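Local coordinates for periplasmic binding protein (Xylanimonas cellulosilytica, PDB 4MX8) that probably captures a ferric siderophore or related solute outside the cell membrane and delivers it to an ABC importer, at residues A[21-29]-A[112-120]; A[184-195]-A[229-239]. All coordinates share one frame; numbering follows the deposited sequence.

Contact 1 (A[21-29]-A[112-120])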
loop_
_atom_site.group_PDB
_atom_site.type_symbol
_atom_site.label_atom_id
_atom_site.label_comp_id
_atom_site.label_asym_id
_atom_site.label_seq_id
_atom_site.Cartn_x
_atom_site.Cartn_y
_atom_site.Cartn_z
ATOM N N TRP A 21 -14.788 -11.666 7.320
ATOM C CA TRP A 21 -14.725 -10.443 6.541
ATOM C C TRP A 21 -15.651 -10.502 5.330
ATOM O O TRP A 21 -16.138 -11.580 4.958
ATOM C CB TRP A 21 -13.277 -10.163 6.134
ATOM C CG TRP A 21 -12.756 -10.950 4.965
ATOM C CD1 TRP A 21 -12.536 -10.480 3.698
ATOM C CD2 TRP A 21 -12.357 -12.328 4.952
ATOM N NE1 TRP A 21 -12.023 -11.478 2.903
ATOM C CE2 TRP A 21 -11.908 -12.622 3.649
ATOM C CE3 TRP A 21 -12.344 -13.344 5.912
ATOM C CZ2 TRP A 21 -11.458 -13.888 3.283
ATOM C CZ3 TRP A 21 -11.891 -14.600 5.552
ATOM C CH2 TRP A 21 -11.450 -14.862 4.247
ATOM N N ASP A 22 -15.915 -9.340 4.735
ATOM C CA ASP A 22 -16.713 -9.300 3.519
ATOM C C ASP A 22 -15.802 -9.450 2.295
ATOM O O ASP A 22 -15.187 -8.492 1.825
ATOM C CB ASP A 22 -17.561 -8.032 3.461
ATOM C CG ASP A 22 -18.672 -8.023 4.505
ATOM O OD1 ASP A 22 -19.549 -8.914 4.473
ATOM O OD2 ASP A 22 -18.673 -7.118 5.360
ATOM N N ARG A 23 -15.710 -10.681 1.803
ATOM C CA ARG A 23 -14.784 -11.037 0.734
ATOM C C ARG A 23 -15.260 -10.584 -0.637
ATOM O O ARG A 23 -16.422 -10.784 -1.011
ATOM C CB ARG A 23 -14.579 -12.549 0.702
ATOM C CG ARG A 23 -13.411 -12.974 -0.163
ATOM C CD ARG A 23 -13.130 -14.449 -0.012
ATOM N NE ARG A 23 -14.126 -15.269 -0.697
ATOM C CZ ARG A 23 -14.096 -15.544 -2.000
ATOM N NH1 ARG A 23 -13.125 -15.042 -2.768
ATOM N NH2 ARG A 23 -15.047 -16.318 -2.527
ATOM N N ASN A 24 -14.368 -9.955 -1.391
ATOM C CA ASN A 24 -14.683 -9.675 -2.769
ATOM C C ASN A 24 -14.545 -10.986 -3.543
ATOM O O ASN A 24 -13.432 -11.524 -3.682
ATOM C CB ASN A 24 -13.768 -8.611 -3.356
ATOM C CG ASN A 24 -14.080 -8.343 -4.812
ATOM O OD1 ASN A 24 -15.125 -8.760 -5.312
ATOM N ND2 ASN A 24 -13.187 -7.651 -5.503
ATOM N N THR A 25 -15.678 -11.488 -4.044
ATOM C CA THR A 25 -15.708 -12.779 -4.716
ATOM C C THR A 25 -15.206 -12.680 -6.145
ATOM O O THR A 25 -15.018 -13.693 -6.807
ATOM C CB THR A 25 -17.114 -13.418 -4.727
ATOM O OG1 THR A 25 -18.033 -12.557 -5.409
ATOM C CG2 THR A 25 -17.602 -13.639 -3.342
ATOM N N ALA A 26 -14.991 -11.463 -6.625
ATOM C CA ALA A 26 -14.454 -11.294 -7.963
ATOM C C ALA A 26 -12.972 -11.614 -7.951
ATOM O O ALA A 26 -12.246 -11.264 -7.008
ATOM C CB ALA A 26 -14.691 -9.899 -8.460
ATOM N N THR A 27 -12.522 -12.282 -9.005
ATOM C CA THR A 27 -11.109 -12.625 -9.125
ATOM C C THR A 27 -10.290 -11.620 -9.966
ATOM O O THR A 27 -9.163 -11.330 -9.601
ATOM C CB THR A 27 -10.908 -14.074 -9.582
ATOM O OG1 THR A 27 -11.627 -14.312 -10.805
ATOM C CG2 THR A 27 -11.408 -15.033 -8.495
ATOM N N GLU A 28 -10.846 -11.101 -11.070
ATOM C CA GLU A 28 -10.255 -9.949 -11.755
ATOM C C GLU A 28 -10.291 -8.779 -10.784
ATOM O O GLU A 28 -11.281 -8.613 -10.075
ATOM C CB GLU A 28 -11.098 -9.479 -12.949
ATOM C CG GLU A 28 -11.414 -10.420 -14.113
ATOM C CD GLU A 28 -12.444 -9.776 -15.104
ATOM O OE1 GLU A 28 -13.473 -10.427 -15.407
ATOM O OE2 GLU A 28 -12.242 -8.615 -15.569
ATOM N N GLU A 29 -9.264 -7.930 -10.769
ATOM C CA GLU A 29 -9.312 -6.750 -9.904
ATOM C C GLU A 29 -9.848 -5.548 -10.669
ATOM O O GLU A 29 -9.881 -4.433 -10.155
ATOM C CB GLU A 29 -7.958 -6.452 -9.241
ATOM C CG GLU A 29 -6.818 -6.200 -10.226
ATOM C CD GLU A 29 -5.464 -5.990 -9.548
ATOM O OE1 GLU A 29 -4.487 -5.665 -10.281
ATOM O OE2 GLU A 29 -5.386 -6.149 -8.297
ATOM N N GLY A 112 -3.942 -10.943 -0.337
ATOM C CA GLY A 112 -4.585 -9.643 -0.337
ATOM C C GLY A 112 -4.284 -8.853 -1.589
ATOM O O GLY A 112 -3.312 -9.127 -2.297
ATOM N N GLY A 113 -5.123 -7.865 -1.865
ATOM C CA GLY A 113 -4.920 -7.008 -3.011
ATOM C C GLY A 113 -4.843 -7.764 -4.317
ATOM O O GLY A 113 -5.825 -8.387 -4.760
ATOM N N ARG A 114 -3.660 -7.705 -4.925
ATOM C CA ARG A 114 -3.402 -8.367 -6.201
ATOM C C ARG A 114 -3.630 -9.861 -6.098
ATOM O O ARG A 114 -3.958 -10.523 -7.095
ATOM C CB ARG A 114 -1.975 -8.080 -6.672
ATOM C CG ARG A 114 -1.710 -6.618 -6.990
ATOM C CD ARG A 114 -0.224 -6.355 -7.215
ATOM N NE ARG A 114 0.046 -4.951 -7.521
ATOM C CZ ARG A 114 0.434 -4.060 -6.615
ATOM N NH1 ARG A 114 0.655 -2.807 -6.973
ATOM N NH2 ARG A 114 0.602 -4.424 -5.353
ATOM N N SER A 115 -3.466 -10.397 -4.894
ATOM C CA SER A 115 -3.611 -11.835 -4.716
ATOM C C SER A 115 -4.959 -12.215 -4.109
ATOM O O SER A 115 -5.185 -13.382 -3.782
ATOM C CB SER A 115 -2.469 -12.400 -3.878
ATOM O OG SER A 115 -2.503 -11.867 -2.567
ATOM N N SER A 116 -5.852 -11.233 -3.980
ATOM C CA SER A 116 -7.146 -11.450 -3.341
ATOM C C SER A 116 -7.869 -12.637 -3.996
ATOM O O SER A 116 -8.341 -13.544 -3.305
ATOM C CB SER A 116 -7.990 -10.165 -3.387
ATOM O OG SER A 116 -9.317 -10.438 -3.797
ATOM N N GLY A 117 -7.895 -12.647 -5.329
ATOM C CA GLY A 117 -8.597 -13.672 -6.079
ATOM C C GLY A 117 -8.107 -15.098 -5.885
ATOM O O GLY A 117 -8.865 -16.049 -6.107
ATOM N N LEU A 118 -6.847 -15.246 -5.479
ATOM C CA LEU A 118 -6.260 -16.560 -5.217
ATOM C C LEU A 118 -6.829 -17.213 -3.962
ATOM O O LEU A 118 -6.436 -18.323 -3.622
ATOM C CB LEU A 118 -4.760 -16.440 -5.003
ATOM C CG LEU A 118 -3.913 -15.856 -6.108
ATOM C CD1 LEU A 118 -2.471 -15.926 -5.683
ATOM C CD2 LEU A 118 -4.113 -16.643 -7.357
ATOM N N TRP A 119 -7.726 -16.523 -3.262
ATOM C CA TRP A 119 -8.170 -16.993 -1.962
ATOM C C TRP A 119 -8.714 -18.420 -1.966
ATOM O O TRP A 119 -8.242 -19.271 -1.205
ATOM C CB TRP A 119 -9.196 -16.057 -1.336
ATOM C CG TRP A 119 -9.700 -16.623 -0.042
ATOM C CD1 TRP A 119 -9.112 -16.519 1.194
ATOM C CD2 TRP A 119 -10.876 -17.409 0.143
ATOM N NE1 TRP A 119 -9.860 -17.183 2.132
ATOM C CE2 TRP A 119 -10.948 -17.740 1.511
ATOM C CE3 TRP A 119 -11.882 -17.859 -0.715
ATOM C CZ2 TRP A 119 -11.982 -18.500 2.034
ATOM C CZ3 TRP A 119 -12.896 -18.607 -0.197
ATOM C CH2 TRP A 119 -12.943 -18.924 1.166
ATOM N N ALA A 120 -9.696 -18.686 -2.819
ATOM C CA ALA A 120 -10.366 -19.988 -2.800
ATOM C C ALA A 120 -9.424 -21.185 -3.085
ATOM O O ALA A 120 -9.523 -22.227 -2.435
ATOM C CB ALA A 120 -11.552 -19.975 -3.721
HETATM O O HOH W 1 -10.853 -12.976 -1.902
HETATM O O HOH W 2 -7.408 -10.010 -7.110
#
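W119 offers a single face of its indole to both W21 and R23. W21 comes edge-on in an offset T-shaped pair, planes at 77°, with CH2 3.5 Å from NE1 of W119. Beside it R23 lays its chain across the six-membered ring: CD makes a CH-pi contact 4.0 Å from the ring centroid. The bend at chi3 (74°) then folds the guanidinium back over the indole, nearly flat against it (21° between planes), with CE3 of W119 beneath its centre. Both indole N-H groups are held by residues outside the segments, NE1 of W119 donating to T128 O and NE1 of W21 to D130 OD2. Replacing W119 with an alanine would probably leave the R23 guanidinium without its flat support, the edge of W21 without a face to meet, and T128 O without its donor.

Beyond this aromatic corner the contact turns loose and wet. One water accepts from R23 NH1 at 3.2 Å and can donate to S116 O; a second accepts from G117 N, can donate to G113 O, and reaches T27 O only weakly. T27 touches the other backbone through CG2, 3.6 Å from G117 O. At the exposed end the poorly ordered E29 brings OE2 beside R114 CA without pairing with the guanidinium, which instead donates to the carbonyls of Y293 and I294. With no direct hydrogen bond between them, the two segments are held by one indole face, which meets an indole edge and a guanidinium, while two waters carry the polar links.

Contact 2 (A[184-195]-A[229-239])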
loop_
_atom_site.group_PDB
_atom_site.type_symbol
_atom_site.label_atom_id
_atom_site.label_comp_id
_atom_site.label_asym_id
_atom_site.label_seq_id
_atom_site.Cartn_x
_atom_site.Cartn_y
_atom_site.Cartn_z
ATOM N N LEU A 184 -0.951 18.669 -4.757
ATOM C CA LEU A 184 -1.482 17.721 -5.733
ATOM C C LEU A 184 -0.595 16.489 -5.782
ATOM O O LEU A 184 0.623 16.603 -5.891
ATOM C CB LEU A 184 -1.566 18.345 -7.125
ATOM C CG LEU A 184 -2.109 17.400 -8.193
ATOM C CD1 LEU A 184 -3.581 17.140 -7.950
ATOM C CD2 LEU A 184 -1.874 17.929 -9.588
ATOM N N GLY A 185 -1.201 15.312 -5.688
ATOM C CA GLY A 185 -0.464 14.077 -5.843
ATOM C C GLY A 185 -0.531 13.604 -7.289
ATOM O O GLY A 185 -1.604 13.560 -7.912
ATOM N N ILE A 186 0.623 13.265 -7.847
ATOM C CA ILE A 186 0.639 12.708 -9.186
ATOM C C ILE A 186 1.343 11.368 -9.204
ATOM O O ILE A 186 2.152 11.053 -8.329
ATOM C CB ILE A 186 1.279 13.643 -10.246
ATOM C CG1 ILE A 186 2.713 14.014 -9.874
ATOM C CG2 ILE A 186 0.435 14.871 -10.441
ATOM C CD1 ILE A 186 3.471 14.623 -11.012
HETATM N N MSE A 187 1.013 10.581 -10.218
HETATM C CA MSE A 187 1.645 9.303 -10.434
HETATM C C MSE A 187 2.152 9.271 -11.863
HETATM O O MSE A 187 1.375 9.397 -12.805
HETATM C CB MSE A 187 0.640 8.186 -10.199
HETATM C CG MSE A 187 1.279 6.829 -10.031
HETATM SE SE MSE A 187 -0.004 5.582 -9.349
HETATM C CE MSE A 187 -0.025 6.150 -7.469
ATOM N N VAL A 188 3.461 9.138 -12.021
ATOM C CA VAL A 188 4.068 9.157 -13.343
ATOM C C VAL A 188 4.235 7.740 -13.877
ATOM O O VAL A 188 4.763 6.864 -13.192
ATOM C CB VAL A 188 5.433 9.836 -13.306
ATOM C CG1 VAL A 188 6.052 9.805 -14.671
ATOM C CG2 VAL A 188 5.291 11.249 -12.805
ATOM N N SER A 189 3.778 7.511 -15.098
ATOM C CA SER A 189 3.885 6.191 -15.684
ATOM C C SER A 189 4.036 6.260 -17.197
ATOM O O SER A 189 3.079 6.537 -17.917
ATOM C CB SER A 189 2.662 5.358 -15.322
ATOM O OG SER A 189 2.771 4.045 -15.849
ATOM N N GLY A 190 5.237 5.995 -17.685
ATOM C CA GLY A 190 5.424 5.935 -19.116
ATOM C C GLY A 190 5.347 7.329 -19.677
ATOM O O GLY A 190 4.797 7.550 -20.761
ATOM N N GLY A 191 5.894 8.272 -18.913
ATOM C CA GLY A 191 6.035 9.647 -19.361
ATOM C C GLY A 191 4.739 10.408 -19.225
ATOM O O GLY A 191 4.678 11.599 -19.530
ATOM N N GLN A 192 3.708 9.707 -18.761
ATOM C CA GLN A 192 2.378 10.272 -18.580
ATOM C C GLN A 192 2.170 10.724 -17.138
ATOM O O GLN A 192 2.866 10.272 -16.232
ATOM C CB GLN A 192 1.341 9.211 -18.915
ATOM C CG GLN A 192 0.189 9.700 -19.753
ATOM C CD GLN A 192 0.315 9.263 -21.186
ATOM O OE1 GLN A 192 1.040 9.876 -21.967
ATOM N NE2 GLN A 192 -0.380 8.181 -21.543
ATOM N N LEU A 193 1.203 11.607 -16.923
ATOM C CA LEU A 193 0.857 12.044 -15.566
ATOM C C LEU A 193 -0.593 11.666 -15.211
ATOM O O LEU A 193 -1.501 11.865 -16.003
ATOM C CB LEU A 193 1.089 13.558 -15.415
ATOM C CG LEU A 193 2.442 14.031 -14.866
ATOM C CD1 LEU A 193 3.588 13.485 -15.637
ATOM C CD2 LEU A 193 2.543 15.534 -14.842
ATOM N N SER A 194 -0.808 11.098 -14.033
ATOM C CA SER A 194 -2.173 10.837 -13.561
ATOM C C SER A 194 -2.394 11.586 -12.253
ATOM O O SER A 194 -1.565 11.514 -11.348
ATOM C CB SER A 194 -2.417 9.338 -13.340
ATOM O OG SER A 194 -1.814 8.552 -14.358
ATOM N N ALA A 195 -3.497 12.319 -12.154
ATOM C CA ALA A 195 -3.793 13.051 -10.928
ATOM C C ALA A 195 -4.350 12.120 -9.856
ATOM O O ALA A 195 -5.308 11.375 -10.106
ATOM C CB ALA A 195 -4.764 14.188 -11.199
ATOM N N THR A 229 -10.425 16.046 -13.968
ATOM C CA THR A 229 -9.471 15.128 -14.552
ATOM C C THR A 229 -10.094 14.278 -15.659
ATOM O O THR A 229 -9.416 13.924 -16.633
ATOM C CB THR A 229 -8.896 14.271 -13.426
ATOM O OG1 THR A 229 -7.876 15.028 -12.767
ATOM C CG2 THR A 229 -8.316 12.973 -13.926
ATOM N N HIS A 230 -11.392 13.996 -15.503
ATOM C CA HIS A 230 -12.175 13.113 -16.380
ATOM C C HIS A 230 -11.831 11.640 -16.185
ATOM O O HIS A 230 -12.472 10.763 -16.767
ATOM C CB HIS A 230 -12.038 13.482 -17.866
ATOM C CG HIS A 230 -12.434 14.892 -18.182
ATOM N ND1 HIS A 230 -13.644 15.434 -17.797
ATOM C CD2 HIS A 230 -11.783 15.867 -18.862
ATOM C CE1 HIS A 230 -13.717 16.684 -18.220
ATOM N NE2 HIS A 230 -12.601 16.972 -18.868
ATOM N N GLY A 231 -10.824 11.373 -15.361
ATOM C CA GLY A 231 -10.298 10.030 -15.203
ATOM C C GLY A 231 -9.154 9.807 -16.169
ATOM O O GLY A 231 -8.428 8.818 -16.085
ATOM N N GLU A 232 -9.000 10.758 -17.085
ATOM C CA GLU A 232 -7.964 10.743 -18.113
ATOM C C GLU A 232 -6.663 11.369 -17.563
ATOM O O GLU A 232 -6.713 12.221 -16.674
ATOM C CB GLU A 232 -8.487 11.541 -19.318
ATOM C CG GLU A 232 -7.596 11.567 -20.564
ATOM C CD GLU A 232 -7.753 12.846 -21.397
ATOM O OE1 GLU A 232 -8.576 13.718 -21.030
ATOM O OE2 GLU A 232 -7.043 12.976 -22.421
ATOM N N PRO A 233 -5.493 10.940 -18.078
ATOM C CA PRO A 233 -4.210 11.567 -17.733
ATOM C C PRO A 233 -4.211 13.085 -17.912
ATOM O O PRO A 233 -4.936 13.612 -18.744
ATOM C CB PRO A 233 -3.246 10.950 -18.742
ATOM C CG PRO A 233 -3.796 9.624 -18.994
ATOM C CD PRO A 233 -5.297 9.743 -18.912
ATOM N N ILE A 234 -3.400 13.777 -17.122
ATOM C CA ILE A 234 -3.318 15.228 -17.183
ATOM C C ILE A 234 -2.043 15.662 -17.905
ATOM O O ILE A 234 -1.037 14.942 -17.899
ATOM C CB ILE A 234 -3.370 15.864 -15.770
ATOM C CG1 ILE A 234 -2.177 15.433 -14.931
ATOM C CG2 ILE A 234 -4.659 15.499 -15.046
ATOM C CD1 ILE A 234 -2.108 16.150 -13.600
ATOM N N SER A 235 -2.093 16.836 -18.533
ATOM C CA SER A 235 -0.945 17.374 -19.253
ATOM C C SER A 235 -0.039 18.128 -18.292
ATOM O O SER A 235 -0.426 18.389 -17.161
ATOM C CB SER A 235 -1.428 18.317 -20.346
ATOM O OG SER A 235 -2.250 19.334 -19.797
ATOM N N PHE A 236 1.165 18.484 -18.732
ATOM C CA PHE A 236 2.005 19.356 -17.920
ATOM C C PHE A 236 1.310 20.696 -17.725
ATOM O O PHE A 236 1.421 21.314 -16.674
ATOM C CB PHE A 236 3.374 19.568 -18.559
ATOM C CG PHE A 236 4.171 18.314 -18.696
ATOM C CD1 PHE A 236 4.530 17.581 -17.579
ATOM C CD2 PHE A 236 4.575 17.868 -19.939
ATOM C CE1 PHE A 236 5.276 16.415 -17.707
ATOM C CE2 PHE A 236 5.313 16.715 -20.067
ATOM C CZ PHE A 236 5.666 15.987 -18.955
ATOM N N GLU A 237 0.575 21.133 -18.741
ATOM C CA GLU A 237 -0.173 22.382 -18.665
ATOM C C GLU A 237 -1.215 22.398 -17.530
ATOM O O GLU A 237 -1.538 23.459 -16.996
ATOM C CB GLU A 237 -0.832 22.688 -20.009
ATOM C CG GLU A 237 0.146 23.023 -21.122
ATOM C CD GLU A 237 0.578 21.803 -21.911
ATOM O OE1 GLU A 237 1.101 21.968 -23.038
ATOM O OE2 GLU A 237 0.391 20.675 -21.405
ATOM N N PHE A 238 -1.727 21.225 -17.171
ATOM C CA PHE A 238 -2.637 21.085 -16.037
ATOM C C PHE A 238 -1.948 21.552 -14.762
ATOM O O PHE A 238 -2.545 22.264 -13.954
ATOM C CB PHE A 238 -3.086 19.619 -15.901
ATOM C CG PHE A 238 -4.099 19.369 -14.804
ATOM C CD1 PHE A 238 -3.694 19.176 -13.483
ATOM C CD2 PHE A 238 -5.456 19.290 -15.100
ATOM C CE1 PHE A 238 -4.620 18.938 -12.468
ATOM C CE2 PHE A 238 -6.388 19.042 -14.092
ATOM C CZ PHE A 238 -5.963 18.868 -12.775
ATOM N N LEU A 239 -0.694 21.143 -14.577
ATOM C CA LEU A 239 0.051 21.523 -13.380
ATOM C C LEU A 239 0.161 23.028 -13.332
ATOM O O LEU A 239 -0.133 23.643 -12.312
ATOM C CB LEU A 239 1.442 20.908 -13.369
ATOM C CG LEU A 239 1.457 19.394 -13.278
ATOM C CD1 LEU A 239 2.880 18.890 -13.271
ATOM C CD2 LEU A 239 0.730 18.967 -12.036
HETATM O O HOH W 3 -5.485 11.676 -14.079
#
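L193 is the main bump of the strand hairpin: its two methyls fill a hollow between F236 and L239, while CB lies against CG1 of I234. CD2 lies 3.7 Å from L239 CD1, and CD1 rests 4.0 Å from F236 CE1. On the neighbouring strand 183-189, L184 extends with CG anti to its own backbone N (chi1 180°), which carries CD2 to the rim of the F238 ring and to within 3.7 Å of L239 CD2. I234 fills the space between these knobs: CD1 faces L184, I186 and A195, while CG2 sits over the centre of the F238 ring. The small A195 methyl occupies the next dent, 3.6 Å from T229 OG1, whose hydrogen bond goes to I225 O.

At the surface, Q192 CG lies alongside the P233 ring. Backbone contact is sparse: I234 N donates to L193 O over 2.9 Å, and a water bridges A195 N to E232 O. S235 N-caps the helix that follows, its OG accepting from F238 N. The arrangement is a beta hairpin (183-189 and 192-195) at the edge of the mixed sheet of an alpha/beta lobe, packed by the last helix, 236-242, of the connection to strand 246-251, parallel to 183-189.

Following the chain from its N terminus, strand 16-24 enters contact 1 first; the return strand 35-43 and the strands and helices from 49-51 to 108-111 come next, before 112-120 closes that loop of 82 residues. The chain then passes through the long helix 155-179 to reach contact 2, which closes a shorter loop of 33 residues containing helices 207-214 and 225-229. The two loops are in series, neither nested nor crossed, and the contacts do not touch: their centres lie about 29 Å apart and their nearest atoms about 9 Å. Contact 1 fastens the N-terminal hairpin (16-24 and 35-43) to the turn after strand 108-111 and the start of helix 119-123, whereas contact 2 ties the outermost strand 192-195 to helix 236-242.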